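Local coordinates for nucleocapsid protein (Sin Nombre virus, PDB 2IC6) that probably encapsidates the negative-sense RNA genome of the virus, its N-terminal antiparallel coiled coil being a likely aid to self-association, at residues K29-A34 and K44-S49; T15-R20 and G62-E67; V22-K27 and S55-K60. The protein carries 1 engineered substitution. All blocks are in the same frame, centred on the assembly; numbering follows the deposited sequence.

How the contacts relate
From the N terminus, helix 6-37 passes through 15-20, 22-27 and 29-34 in turn; the chain then reverses, and helix 41-74 meets the same three places in the opposite order. Contact 1 comes first to closure, pairing 29-34 with 44-49 across only nine intervening residues at the hairpin end. Contact 3 encloses it with a loop of 27 residues, and contact 2 encloses both with one of 41; none of them cross. Contacts 2 and 3 have centres about 10 Å apart and touch where His17 lies against Leu57 and Lys60. Contact 1, its centre about 24 Å from that of contact 2, lies on the other side of the chain's centre. All three tie together the same two helices.

Contact 1: residues K29-A34 and K44-S49; sequences KDAERA and KSTLQS
Ala31 faces helix 41-74 directly and meets it at Thr46 and Leu47. Its CB lies 4.0 Å from Leu47 CA, so here a methyl group rests almost on the opposing backbone, and the CA atoms of Ala31 and Leu47 are only 5.1 Å apart. On one flank of that methyl stands Thr46 CG2, 4.0 Å from Ala31 CB; the hydroxyl of Thr46 is engaged within its own helix by Val42 O. With CG anti to the backbone N (chi1 -179°), Leu47 sends CD1 past Ala31 toward the next residue, Glu32. There CD1 sits 3.7 Å from Glu32 CG and 3.8 Å from Glu32 N. Glu32 starts out pointing away from the partner helix and gives the contact its CG methylene, not its carboxylate. Leu28 and Val35 also touch Leu47 from helix 6-37, while Ala34 packs on Asn43 nearer the turn. The two short helical segments run 8.7 Å apart at closest approach, with their directions 150° from each other. What joins them is van der Waals contact of methyl and methylene groups, and the small alanine allows the backbones this close beside the hairpin turn.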
ATOM      1  N   LYS A  29      -9.929  -4.686   4.014  1.00 10.30           N
ATOM      2  CA  LYS A  29     -10.724  -5.908   4.202  1.00 11.61           C
ATOM      3  C   LYS A  29     -11.943  -5.606   5.055  1.00 13.23           C
ATOM      4  O   LYS A  29     -13.043  -6.085   4.737  1.00 15.31           O
ATOM      5  CB  LYS A  29      -9.867  -7.005   4.839  1.00 12.80           C
ATOM      6  CG  LYS A  29      -8.802  -7.521   3.919  1.00 14.73           C
ATOM      7  CD  LYS A  29      -7.877  -8.606   4.590  1.00 17.55           C
ATOM      8  CE  LYS A  29      -6.663  -8.925   3.791  1.00 19.65           C
ATOM      9  NZ  LYS A  29      -6.042 -10.063   4.490  1.00 22.92           N
ATOM     10  N   ASP A  30     -11.777  -4.821   6.116  1.00 12.43           N
ATOM     11  CA  ASP A  30     -12.901  -4.452   6.958  1.00 14.07           C
ATOM     12  C   ASP A  30     -13.946  -3.698   6.129  1.00 12.73           C
ATOM     13  O   ASP A  30     -15.168  -3.928   6.265  1.00 13.88           O
ATOM     14  CB  ASP A  30     -12.423  -3.457   8.082  1.00 17.09           C
ATOM     15  CG  ASP A  30     -11.361  -3.928   9.111  1.00 19.89           C
ATOM     16  OD1 ASP A  30     -10.717  -3.040   9.827  1.00 24.31           O
ATOM     17  OD2 ASP A  30     -11.213  -5.085   9.298  1.00 23.36           O
ATOM     18  N   ALA A  31     -13.488  -2.719   5.329  1.00 10.87           N
ATOM     19  CA  ALA A  31     -14.427  -1.912   4.553  1.00 10.09           C
ATOM     20  C   ALA A  31     -15.123  -2.762   3.471  1.00 10.79           C
ATOM     21  O   ALA A  31     -16.333  -2.521   3.215  1.00 11.58           O
ATOM     22  CB  ALA A  31     -13.700  -0.746   3.920  1.00 10.38           C
ATOM     23  N   GLU A  32     -14.436  -3.708   2.859  1.00 11.11           N
ATOM     24  CA  GLU A  32     -15.076  -4.546   1.826  1.00 12.82           C
ATOM     25  C   GLU A  32     -16.187  -5.372   2.415  1.00 14.04           C
ATOM     26  O   GLU A  32     -17.238  -5.517   1.842  1.00 15.25           O
ATOM     27  CB  GLU A  32     -14.052  -5.567   1.325  1.00 16.06           C
ATOM     28  CG  GLU A  32     -13.039  -5.069   0.592  1.00 17.12           C
ATOM     29  CD  GLU A  32     -12.043  -6.164   0.390  1.00 18.25           C
ATOM     30  OE1 GLU A  32     -11.788  -7.116   1.140  1.00 25.91           O
ATOM     31  OE2 GLU A  32     -11.503  -6.037  -0.624  1.00 23.39           O
ATOM     32  N   ARG A  33     -15.935  -5.923   3.581  1.00 14.86           N
ATOM     33  CA  ARG A  33     -16.918  -6.772   4.227  1.00 15.55           C
ATOM     34  C   ARG A  33     -18.147  -5.982   4.573  1.00 15.92           C
ATOM     35  O   ARG A  33     -19.277  -6.452   4.383  1.00 16.83           O
ATOM     36  CB  ARG A  33     -16.352  -7.448   5.459  1.00 17.98           C
ATOM     37  CG  ARG A  33     -17.269  -8.433   6.064  1.00 19.10           C
ATOM     38  CD  ARG A  33     -17.748  -9.540   5.097  1.00 23.34           C
ATOM     39  NE  ARG A  33     -18.597 -10.498   5.838  1.00 23.01           N
ATOM     40  CZ  ARG A  33     -19.516 -11.299   5.297  1.00 22.14           C
ATOM     41  NH1 ARG A  33     -20.236 -12.114   6.049  1.00 27.03           N
ATOM     42  NH2 ARG A  33     -19.657 -11.341   3.989  1.00 26.15           N
ATOM     43  N   ALA A  34     -17.965  -4.748   5.046  1.00 15.35           N
ATOM     44  CA  ALA A  34     -19.116  -3.892   5.395  1.00 15.28           C
ATOM     45  C   ALA A  34     -19.983  -3.645   4.183  1.00 14.57           C
ATOM     46  O   ALA A  34     -21.230  -3.661   4.258  1.00 16.23           O
ATOM     47  CB  ALA A  34     -18.653  -2.569   5.996  1.00 15.36           C
ATOM     48  N   LYS A  44     -19.855   2.513   0.944  1.00 10.70           N
ATOM     49  CA  LYS A  44     -19.177   2.559  -0.358  1.00 12.23           C
ATOM     50  C   LYS A  44     -18.102   3.633  -0.390  1.00 11.79           C
ATOM     51  O   LYS A  44     -17.048   3.429  -0.971  1.00 12.39           O
ATOM     52  CB  LYS A  44     -20.195   2.668  -1.477  1.00 14.52           C
ATOM     53  CG  LYS A  44     -20.996   1.344  -1.631  1.00 16.87           C
ATOM     54  CD  LYS A  44     -21.952   1.312  -2.836  1.00 19.96           C
ATOM     55  CE  LYS A  44     -21.243   1.002  -4.229  1.00 26.05           C
ATOM     56  NZ  LYS A  44     -21.998   0.841  -5.536  1.00 23.55           N
ATOM     57  N   SER A  45     -18.353   4.777   0.268  1.00 12.06           N
ATOM     58  CA  SER A  45     -17.359   5.798   0.318  1.00 12.63           C
ATOM     59  C   SER A  45     -16.135   5.373   1.152  1.00 11.19           C
ATOM     60  O   SER A  45     -14.976   5.604   0.749  1.00 11.41           O
ATOM     61  CB  SER A  45     -17.973   7.098   0.826  0.60 14.11           C
ATOM     62  OG  SER A  45     -16.984   8.074   1.003  0.60 17.60           O
ATOM     63  N   THR A  46     -16.339   4.722   2.278  1.00 10.57           N
ATOM     64  CA  THR A  46     -15.249   4.234   3.090  1.00  9.95           C
ATOM     65  C   THR A  46     -14.397   3.280   2.237  1.00  9.44           C
ATOM     66  O   THR A  46     -13.179   3.336   2.234  1.00  9.56           O
ATOM     67  CB  THR A  46     -15.793   3.475   4.313  1.00  9.85           C
ATOM     68  OG1 THR A  46     -16.649   4.319   5.081  1.00 11.49           O
ATOM     69  CG2 THR A  46     -14.665   2.926   5.195  1.00 11.26           C
ATOM     70  N   LEU A  47     -15.069   2.388   1.544  1.00  9.66           N
ATOM     71  CA  LEU A  47     -14.389   1.421   0.690  1.00  9.67           C
ATOM     72  C   LEU A  47     -13.565   2.099  -0.429  1.00  9.03           C
ATOM     73  O   LEU A  47     -12.401   1.715  -0.662  1.00  9.14           O
ATOM     74  CB  LEU A  47     -15.411   0.459   0.094  1.00  9.18           C
ATOM     75  CG  LEU A  47     -14.861  -0.632  -0.813  1.00 10.30           C
ATOM     76  CD1 LEU A  47     -13.774  -1.470  -0.109  1.00 11.64           C
ATOM     77  CD2 LEU A  47     -16.019  -1.459  -1.373  1.00 13.13           C
ATOM     78  N   GLN A  48     -14.150   3.069  -1.089  1.00  9.95           N
ATOM     79  CA  GLN A  48     -13.449   3.814  -2.124  1.00 10.27           C
ATOM     80  C   GLN A  48     -12.152   4.388  -1.580  1.00  9.44           C
ATOM     81  O   GLN A  48     -11.105   4.305  -2.226  1.00 10.15           O
ATOM     82  CB  GLN A  48     -14.363   4.873  -2.632  1.00 12.50           C
ATOM     83  CG  GLN A  48     -13.850   5.797  -3.721  1.00 14.80           C
ATOM     84  CD  GLN A  48     -14.890   6.892  -4.130  1.00 16.28           C
ATOM     85  OE1 GLN A  48     -15.908   7.153  -3.420  1.00 19.77           O
ATOM     86  NE2 GLN A  48     -14.573   7.595  -5.215  1.00 18.00           N
ATOM     87  N   SER A  49     -12.216   5.002  -0.399  1.00  9.33           N
ATOM     88  CA  SER A  49     -11.045   5.578   0.197  1.00  9.00           C
ATOM     89  C   SER A  49      -9.986   4.547   0.576  1.00  8.67           C
ATOM     90  O   SER A  49      -8.788   4.751   0.345  1.00  9.54           O
ATOM     91  CB  SER A  49     -11.418   6.400   1.416  1.00  9.56           C
ATOM     92  OG  SER A  49     -12.194   7.545   1.088  1.00 12.05           O
TER

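Contact 2: residues T15-R20 and G62-E67; sequences TLHEQR and GELKRE. Engineered in segment 15-20: Arg20 (natural residue Gln).
The His17 ring and the Leu64 side chain cross at about a right angle, with Leu64 CD1 set over one face of the imidazole. The methyl lies 3.9 Å from His17 ND1, the nearest ring atom. It makes this approach from above the ring, whereas the same nitrogen is hydrogen-bonded to Asn13 O one turn earlier in the helix. That bond helps fix the rotation of the imidazole and so keeps its face presented to the leucine. On the other face comes Arg20, an engineered residue, whose NH2 stands 3.0 Å above the ring plane but displaced toward the rim. The histidine is thus held between an apolar methyl from the partner helix and a guanidinium from its own.

Beside this pair, Glu18 and Lys65 also cross at about a right angle and form a salt bridge. Lys65 NZ donates to Glu18 OE1 at 2.7 Å, meeting the oxygen nearly end-on to its C-O bond. Both side chains leave their helices to the side of the interface, and their ends then turn toward each other. Lys65 does it with a chain extended beyond CG; Glu18 does it with a bend at chi2 (-76°), which swings the carboxylate toward the lysine. Lys65 CE follows the ammonium in, 3.1 Å from Glu18 OE1.

The backbones are well separated here, 9.4 Å between the CA atoms of His17 and Leu64, and side chains fill the interval. Leu61 of helix 41-74 packs on both His17 and Glu18, while Ile14 of helix 6-37 touches both Leu64 and Lys65. The buried histidine therefore belongs to the seam between the two antiparallel helices, and the ion pair lies along the flank of that seam, linking helix 6-37 to helix 41-74.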
ATOM      1  N   THR A  15      10.569  -1.294   3.625  1.00 12.48           N
ATOM      2  CA  THR A  15       9.955  -1.912   4.859  1.00 13.11           C
ATOM      3  C   THR A  15       8.831  -1.110   5.441  1.00 13.63           C
ATOM      4  O   THR A  15       7.783  -1.678   5.806  1.00 13.95           O
ATOM      5  CB  THR A  15      11.011  -2.057   5.942  1.00 14.21           C
ATOM      6  OG1 THR A  15      11.982  -2.934   5.403  1.00 14.97           O
ATOM      7  CG2 THR A  15      10.455  -2.600   7.301  1.00 15.11           C
ATOM      8  N   LEU A  16       9.007   0.172   5.637  1.00 13.75           N
ATOM      9  CA  LEU A  16       7.990   1.016   6.226  1.00 14.52           C
ATOM     10  C   LEU A  16       6.766   0.954   5.358  1.00 13.48           C
ATOM     11  O   LEU A  16       5.648   0.827   5.877  1.00 14.73           O
ATOM     12  CB  LEU A  16       8.502   2.417   6.362  1.00 15.16           C
ATOM     13  CG  LEU A  16       7.545   3.439   6.926  1.00 19.41           C
ATOM     14  CD1 LEU A  16       7.162   3.007   8.288  1.00 24.02           C
ATOM     15  CD2 LEU A  16       8.237   4.790   6.862  1.00 22.66           C
ATOM     16  N   HIS A  17       6.961   1.007   4.033  1.00 11.90           N
ATOM     17  CA  HIS A  17       5.795   0.947   3.152  1.00 12.21           C
ATOM     18  C   HIS A  17       5.125  -0.427   3.134  1.00 10.40           C
ATOM     19  O   HIS A  17       3.888  -0.455   3.051  1.00 11.16           O
ATOM     20  CB  HIS A  17       6.169   1.461   1.780  1.00 12.11           C
ATOM     21  CG  HIS A  17       6.285   2.964   1.713  1.00 14.97           C
ATOM     22  ND1 HIS A  17       7.430   3.630   2.096  1.00 14.18           N
ATOM     23  CD2 HIS A  17       5.415   3.921   1.292  1.00 17.20           C
ATOM     24  CE1 HIS A  17       7.245   4.933   1.908  1.00 16.34           C
ATOM     25  NE2 HIS A  17       6.035   5.135   1.426  1.00 18.21           N
ATOM     26  N   GLU A  18       5.902  -1.512   3.198  1.00 10.45           N
ATOM     27  CA  GLU A  18       5.313  -2.828   3.267  1.00 10.94           C
ATOM     28  C   GLU A  18       4.492  -2.991   4.538  1.00 10.62           C
ATOM     29  O   GLU A  18       3.402  -3.593   4.544  1.00 10.50           O
ATOM     30  CB  GLU A  18       6.390  -3.889   3.262  1.00 11.91           C
ATOM     31  CG  GLU A  18       7.093  -4.027   1.983  1.00 13.51           C
ATOM     32  CD  GLU A  18       6.374  -4.726   0.885  1.00 15.75           C
ATOM     33  OE1 GLU A  18       7.046  -5.042  -0.148  1.00 21.34           O
ATOM     34  OE2 GLU A  18       5.140  -5.013   0.960  1.00 17.03           O
ATOM     35  N   GLN A  19       4.979  -2.462   5.657  1.00 10.37           N
ATOM     36  CA  GLN A  19       4.240  -2.520   6.908  1.00 10.12           C
ATOM     37  C   GLN A  19       2.952  -1.727   6.798  1.00 10.65           C
ATOM     38  O   GLN A  19       1.876  -2.202   7.225  1.00 10.33           O
ATOM     39  CB  GLN A  19       5.117  -2.041   8.070  1.00 10.44           C
ATOM     40  CG  GLN A  19       6.301  -2.970   8.288  1.00 10.48           C
ATOM     41  CD  GLN A  19       7.157  -2.590   9.487  1.00 10.99           C
ATOM     42  OE1 GLN A  19       7.140  -1.446   9.926  1.00 15.81           O
ATOM     43  NE2 GLN A  19       7.954  -3.518   9.979  1.00 11.23           N
ATOM     44  N   ARG A  20       3.020  -0.508   6.230  1.00 10.48           N
ATOM     45  CA  ARG A  20       1.820   0.296   6.070  1.00 11.11           C
ATOM     46  C   ARG A  20       0.834  -0.397   5.088  1.00  9.01           C
ATOM     47  O   ARG A  20      -0.346  -0.290   5.264  1.00 10.67           O
ATOM     48  CB  ARG A  20       2.207   1.634   5.521  1.00 11.07           C
ATOM     49  CG  ARG A  20       2.853   2.449   6.426  1.00 18.66           C
ATOM     50  CD  ARG A  20       3.002   3.863   5.888  1.00 24.40           C
ATOM     51  NE  ARG A  20       4.330   4.097   5.386  1.00 36.97           N
ATOM     52  CZ  ARG A  20       4.810   5.299   5.117  1.00 39.53           C
ATOM     53  NH1 ARG A  20       4.057   6.360   5.301  1.00 41.93           N
ATOM     54  NH2 ARG A  20       6.042   5.434   4.677  1.00 40.30           N
ATOM     55  N   GLY A  62       6.155  -0.189  -5.803  1.00 10.53           N
ATOM     56  CA  GLY A  62       6.706  -0.635  -7.074  1.00 11.83           C
ATOM     57  C   GLY A  62       7.823   0.272  -7.553  1.00 11.79           C
ATOM     58  O   GLY A  62       8.814  -0.215  -8.103  1.00 13.36           O
ATOM     59  N   GLU A  63       7.663   1.574  -7.362  1.00 11.19           N
ATOM     60  CA  GLU A  63       8.702   2.530  -7.705  1.00 12.14           C
ATOM     61  C   GLU A  63       9.958   2.283  -6.880  1.00 11.16           C
ATOM     62  O   GLU A  63      11.069   2.220  -7.444  1.00 12.37           O
ATOM     63  CB  GLU A  63       8.223   3.935  -7.506  1.00 12.61           C
ATOM     64  CG  GLU A  63       7.061   4.431  -8.341  1.00 17.35           C
ATOM     65  CD  GLU A  63       6.474   5.788  -7.824  1.00 19.56           C
ATOM     66  OE1 GLU A  63       5.327   6.083  -8.203  1.00 25.52           O
ATOM     67  OE2 GLU A  63       7.140   6.546  -7.067  1.00 24.04           O
ATOM     68  N   LEU A  64       9.810   2.167  -5.568  1.00 10.46           N
ATOM     69  CA  LEU A  64      10.921   1.944  -4.697  1.00 10.35           C
ATOM     70  C   LEU A  64      11.681   0.641  -5.080  1.00  9.97           C
ATOM     71  O   LEU A  64      12.909   0.604  -5.131  1.00 11.53           O
ATOM     72  CB  LEU A  64      10.485   1.847  -3.262  1.00 11.57           C
ATOM     73  CG  LEU A  64       9.995   3.131  -2.593  1.00 11.47           C
ATOM     74  CD1 LEU A  64       9.323   2.790  -1.257  1.00 13.66           C
ATOM     75  CD2 LEU A  64      11.191   4.098  -2.355  1.00 16.51           C
ATOM     76  N   LYS A  65      10.933  -0.427  -5.355  1.00 10.18           N
ATOM     77  CA  LYS A  65      11.537  -1.702  -5.630  1.00 10.70           C
ATOM     78  C   LYS A  65      12.288  -1.665  -6.962  1.00 10.42           C
ATOM     79  O   LYS A  65      13.403  -2.215  -7.093  1.00 11.39           O
ATOM     80  CB  LYS A  65      10.481  -2.792  -5.624  1.00 11.77           C
ATOM     81  CG  LYS A  65       9.939  -3.099  -4.261  1.00 12.13           C
ATOM     82  CD  LYS A  65       8.788  -4.052  -4.295  1.00 13.58           C
ATOM     83  CE  LYS A  65       8.318  -4.350  -2.925  1.00 15.92           C
ATOM     84  NZ  LYS A  65       7.233  -5.312  -2.863  1.00 17.10           N
ATOM     85  N   ARG A  66      11.713  -1.042  -7.979  1.00 10.69           N
ATOM     86  CA  ARG A  66      12.421  -0.924  -9.271  1.00 11.61           C
ATOM     87  C   ARG A  66      13.681  -0.114  -9.108  1.00 10.92           C
ATOM     88  O   ARG A  66      14.721  -0.403  -9.745  1.00 11.91           O
ATOM     89  CB  ARG A  66      11.483  -0.385 -10.338  1.00 12.11           C
ATOM     90  CG  ARG A  66      10.485  -1.448 -10.883  1.00 15.62           C
ATOM     91  CD  ARG A  66       9.513  -0.885 -11.912  1.00 17.20           C
ATOM     92  NE  ARG A  66       8.617  -1.888 -12.511  1.00 19.65           N
ATOM     93  CZ  ARG A  66       8.892  -2.625 -13.600  1.00 20.23           C
ATOM     94  NH1 ARG A  66      10.043  -2.530 -14.302  1.00 19.17           N
ATOM     95  NH2 ARG A  66       7.962  -3.498 -13.990  1.00 21.76           N
ATOM     96  N   GLU A  67      13.632   0.954  -8.327  1.00 10.19           N
ATOM     97  CA  GLU A  67      14.843   1.778  -8.101  1.00  9.95           C
ATOM     98  C   GLU A  67      15.885   1.009  -7.316  1.00 10.60           C
ATOM     99  O   GLU A  67      17.073   1.091  -7.634  1.00 11.06           O
ATOM    100  CB  GLU A  67      14.488   3.071  -7.454  1.00 10.76           C
ATOM    101  CG  GLU A  67      13.726   3.909  -8.482  1.00 11.61           C
ATOM    102  CD  GLU A  67      13.369   5.336  -8.011  1.00 13.24           C
ATOM    103  OE1 GLU A  67      14.002   5.857  -7.056  1.00 15.19           O
ATOM    104  OE2 GLU A  67      12.582   5.968  -8.748  1.00 14.64           O
TER

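Contact 3: residues V22-K27 and S55-K60; sequences VTTRQK and SALETK
The centre of this contact lies about 2 Å from the centre of the chain, at the middle of the antiparallel coiled coil; there Arg25 of helix 6-37 grips Glu58 of helix 41-74 in a salt bridge, with Thr24 and Leu57 packed beside it. Both bonds of the bridge fall on one carboxylate oxygen. Arg25 NH1 donates to Glu58 OE2 at 2.6 Å, and this bond is fairly straight, with an N-H...O angle of 160°. It uses the syn lone pair of OE2, on the side of the other oxygen, and OE2 lies almost in the guanidinium plane, at its edge. A second bond, from Arg25 NE to Glu58 OE2 at 3.2 Å, is weak and bent to 130°. Because a single oxygen takes both donors, the two flat groups need not be coplanar, and their planes stand 36° apart. Each side chain leaves its helix at the flank and reaches over as an extended chain, that of Arg25 straight from CG to NE, and the two cross at about a right angle.

The other pair is closer to the seam. Thr24 was modelled in two conformers; in one of them Leu57 CD1 lies 3.6 Å from Thr24 OG1 and 3.8 Å from Thr24 CB, and the hydroxyl bonds to Arg20 O of its own helix, so it can lie against a methyl without going unbonded. Leu57 and Glu58 also touch Leu21, and Arg25 touches Val54, so both charged side chains pack against apolar residues of the opposite helix as well as pairing with each other.

A mainly apolar seam with ion pairs along its flanks is the classic arrangement of a coiled coil; here a threonine shares the seam with the leucine, within one chain folded as an antiparallel helical hairpin.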
ATOM      1  N   VAL A  22       0.346  -3.625   4.847  1.00  8.87           N
ATOM      2  CA  VAL A  22      -0.375  -4.646   5.626  1.00  8.88           C
ATOM      3  C   VAL A  22      -1.502  -4.002   6.449  1.00  8.87           C
ATOM      4  O   VAL A  22      -2.634  -4.491   6.462  1.00  8.98           O
ATOM      5  CB  VAL A  22       0.577  -5.422   6.526  1.00  8.98           C
ATOM      6  CG1 VAL A  22      -0.187  -6.271   7.564  1.00 10.16           C
ATOM      7  CG2 VAL A  22       1.491  -6.303   5.671  1.00 10.50           C
ATOM      8  N   THR A  23      -1.228  -2.924   7.189  1.00  8.89           N
ATOM      9  CA  THR A  23      -2.240  -2.360   8.020  1.00  9.44           C
ATOM     10  C   THR A  23      -3.343  -1.720   7.184  1.00  8.89           C
ATOM     11  O   THR A  23      -4.556  -1.863   7.513  1.00  9.96           O
ATOM     12  CB  THR A  23      -1.616  -1.388   9.019  1.00 10.82           C
ATOM     13  OG1 THR A  23      -0.961  -0.357   8.428  1.00 14.42           O
ATOM     14  CG2 THR A  23      -0.648  -2.100   9.858  1.00 14.24           C
ATOM     15  N   THR A  24      -2.989  -1.052   6.101  1.00  9.20           N
ATOM     16  CA  THR A  24      -3.985  -0.453   5.226  1.00  9.50           C
ATOM     17  C   THR A  24      -4.826  -1.510   4.547  1.00  8.60           C
ATOM     18  O   THR A  24      -6.042  -1.343   4.365  1.00  9.54           O
ATOM     19  CB  THR A  24      -3.374   0.537   4.258  0.70 10.69           C
ATOM     20  OG1 THR A  24      -2.566   1.476   4.981  0.70 11.83           O
ATOM     21  CG2 THR A  24      -4.455   1.390   3.659  0.70 15.84           C
ATOM     22  N   ARG A  25      -4.227  -2.624   4.157  1.00  8.59           N
ATOM     23  CA  ARG A  25      -4.992  -3.720   3.570  1.00  9.18           C
ATOM     24  C   ARG A  25      -5.950  -4.325   4.576  1.00  9.28           C
ATOM     25  O   ARG A  25      -7.048  -4.756   4.181  1.00 10.04           O
ATOM     26  CB  ARG A  25      -4.082  -4.781   2.937  1.00  9.07           C
ATOM     27  CG  ARG A  25      -3.685  -4.487   1.544  1.00 12.18           C
ATOM     28  CD  ARG A  25      -2.913  -5.606   0.830  1.00 14.20           C
ATOM     29  NE  ARG A  25      -2.925  -5.454  -0.680  1.00 13.96           N
ATOM     30  CZ  ARG A  25      -3.990  -5.659  -1.454  1.00 14.57           C
ATOM     31  NH1 ARG A  25      -3.949  -5.354  -2.703  1.00 16.09           N
ATOM     32  NH2 ARG A  25      -5.132  -6.210  -0.970  1.00 16.60           N
ATOM     33  N   GLN A  26      -5.610  -4.370   5.846  1.00  9.15           N
ATOM     34  CA  GLN A  26      -6.580  -4.867   6.838  1.00  9.68           C
ATOM     35  C   GLN A  26      -7.776  -3.931   6.910  1.00  9.71           C
ATOM     36  O   GLN A  26      -8.921  -4.359   6.966  1.00 10.27           O
ATOM     37  CB  GLN A  26      -5.918  -5.068   8.211  1.00 10.22           C
ATOM     38  CG  GLN A  26      -6.924  -5.605   9.191  1.00 12.54           C
ATOM     39  CD  GLN A  26      -7.494  -6.927   8.796  1.00 14.77           C
ATOM     40  OE1 GLN A  26      -6.763  -7.836   8.467  1.00 17.75           O
ATOM     41  NE2 GLN A  26      -8.810  -7.048   8.806  1.00 19.96           N
ATOM     42  N   LYS A  27      -7.511  -2.629   6.913  1.00  9.20           N
ATOM     43  CA  LYS A  27      -8.587  -1.646   6.903  1.00  9.85           C
ATOM     44  C   LYS A  27      -9.461  -1.787   5.645  1.00  8.99           C
ATOM     45  O   LYS A  27     -10.670  -1.642   5.700  1.00 10.35           O
ATOM     46  CB  LYS A  27      -7.991  -0.228   7.039  1.00 10.17           C
ATOM     47  CG  LYS A  27      -7.326   0.051   8.370  1.00 11.51           C
ATOM     48  CD  LYS A  27      -6.535   1.327   8.335  1.00 13.89           C
ATOM     49  CE  LYS A  27      -5.935   1.679   9.626  0.80 18.41           C
ATOM     50  NZ  LYS A  27      -6.919   2.569  10.282  0.80 18.52           N
ATOM     51  N   SER A  55      -3.895   1.079  -3.085  1.00  8.23           N
ATOM     52  CA  SER A  55      -3.322   1.175  -4.419  1.00  9.30           C
ATOM     53  C   SER A  55      -2.200   2.182  -4.490  1.00  8.96           C
ATOM     54  O   SER A  55      -1.191   1.918  -5.142  1.00  9.27           O
ATOM     55  CB  SER A  55      -4.397   1.665  -5.417  0.33 11.81           C
ATOM     56  OG  SER A  55      -5.394   0.703  -5.716  0.33 10.04           O
ATOM     57  N   ALA A  56      -2.350   3.300  -3.779  1.00  8.66           N
ATOM     58  CA  ALA A  56      -1.298   4.286  -3.765  1.00  9.41           C
ATOM     59  C   ALA A  56      -0.036   3.749  -3.121  1.00  9.14           C
ATOM     60  O   ALA A  56       1.082   4.019  -3.584  1.00  9.56           O
ATOM     61  CB  ALA A  56      -1.763   5.562  -3.090  1.00 10.55           C
ATOM     62  N   LEU A  57      -0.178   2.948  -2.068  1.00  8.85           N
ATOM     63  CA  LEU A  57       0.996   2.304  -1.440  1.00  9.47           C
ATOM     64  C   LEU A  57       1.649   1.299  -2.356  1.00  8.93           C
ATOM     65  O   LEU A  57       2.872   1.250  -2.441  1.00  9.15           O
ATOM     66  CB  LEU A  57       0.557   1.622  -0.140  1.00 10.09           C
ATOM     67  CG  LEU A  57       0.384   2.512   1.066  1.00 11.39           C
ATOM     68  CD1 LEU A  57      -0.408   1.797   2.163  1.00 12.58           C
ATOM     69  CD2 LEU A  57       1.727   2.998   1.599  1.00 15.19           C
ATOM     70  N   GLU A  58       0.840   0.531  -3.060  1.00  8.34           N
ATOM     71  CA  GLU A  58       1.392  -0.435  -3.974  1.00  8.85           C
ATOM     72  C   GLU A  58       2.159   0.294  -5.100  1.00  9.13           C
ATOM     73  O   GLU A  58       3.263  -0.145  -5.497  1.00  9.78           O
ATOM     74  CB  GLU A  58       0.280  -1.303  -4.584  1.00  9.01           C
ATOM     75  CG  GLU A  58      -0.233  -2.318  -3.595  1.00 10.33           C
ATOM     76  CD  GLU A  58      -1.488  -3.019  -3.913  1.00 11.59           C
ATOM     77  OE1 GLU A  58      -2.256  -2.515  -4.751  1.00 13.76           O
ATOM     78  OE2 GLU A  58      -1.717  -4.041  -3.237  1.00 15.05           O
ATOM     79  N   THR A  59       1.650   1.399  -5.612  1.00  8.68           N
ATOM     80  CA  THR A  59       2.360   2.155  -6.607  1.00 10.22           C
ATOM     81  C   THR A  59       3.700   2.631  -6.112  1.00  9.07           C
ATOM     82  O   THR A  59       4.716   2.501  -6.800  1.00 10.45           O
ATOM     83  CB  THR A  59       1.494   3.296  -7.154  1.00 10.47           C
ATOM     84  OG1 THR A  59       0.372   2.726  -7.789  1.00 13.66           O
ATOM     85  CG2 THR A  59       2.255   4.215  -8.087  1.00 12.40           C
ATOM     86  N   LYS A  60       3.707   3.246  -4.950  1.00  9.29           N
ATOM     87  CA  LYS A  60       4.929   3.723  -4.370  1.00 10.11           C
ATOM     88  C   LYS A  60       5.931   2.613  -4.118  1.00 10.08           C
ATOM     89  O   LYS A  60       7.110   2.749  -4.453  1.00 10.94           O
ATOM     90  CB  LYS A  60       4.601   4.442  -3.055  1.00 11.55           C
ATOM     91  CG  LYS A  60       5.823   4.934  -2.285  1.00 13.31           C
ATOM     92  CD  LYS A  60       6.565   6.022  -2.947  1.00 15.38           C
ATOM     93  CE  LYS A  60       7.817   6.408  -2.150  1.00 16.98           C
ATOM     94  NZ  LYS A  60       8.376   7.653  -2.680  1.00 20.23           N
TER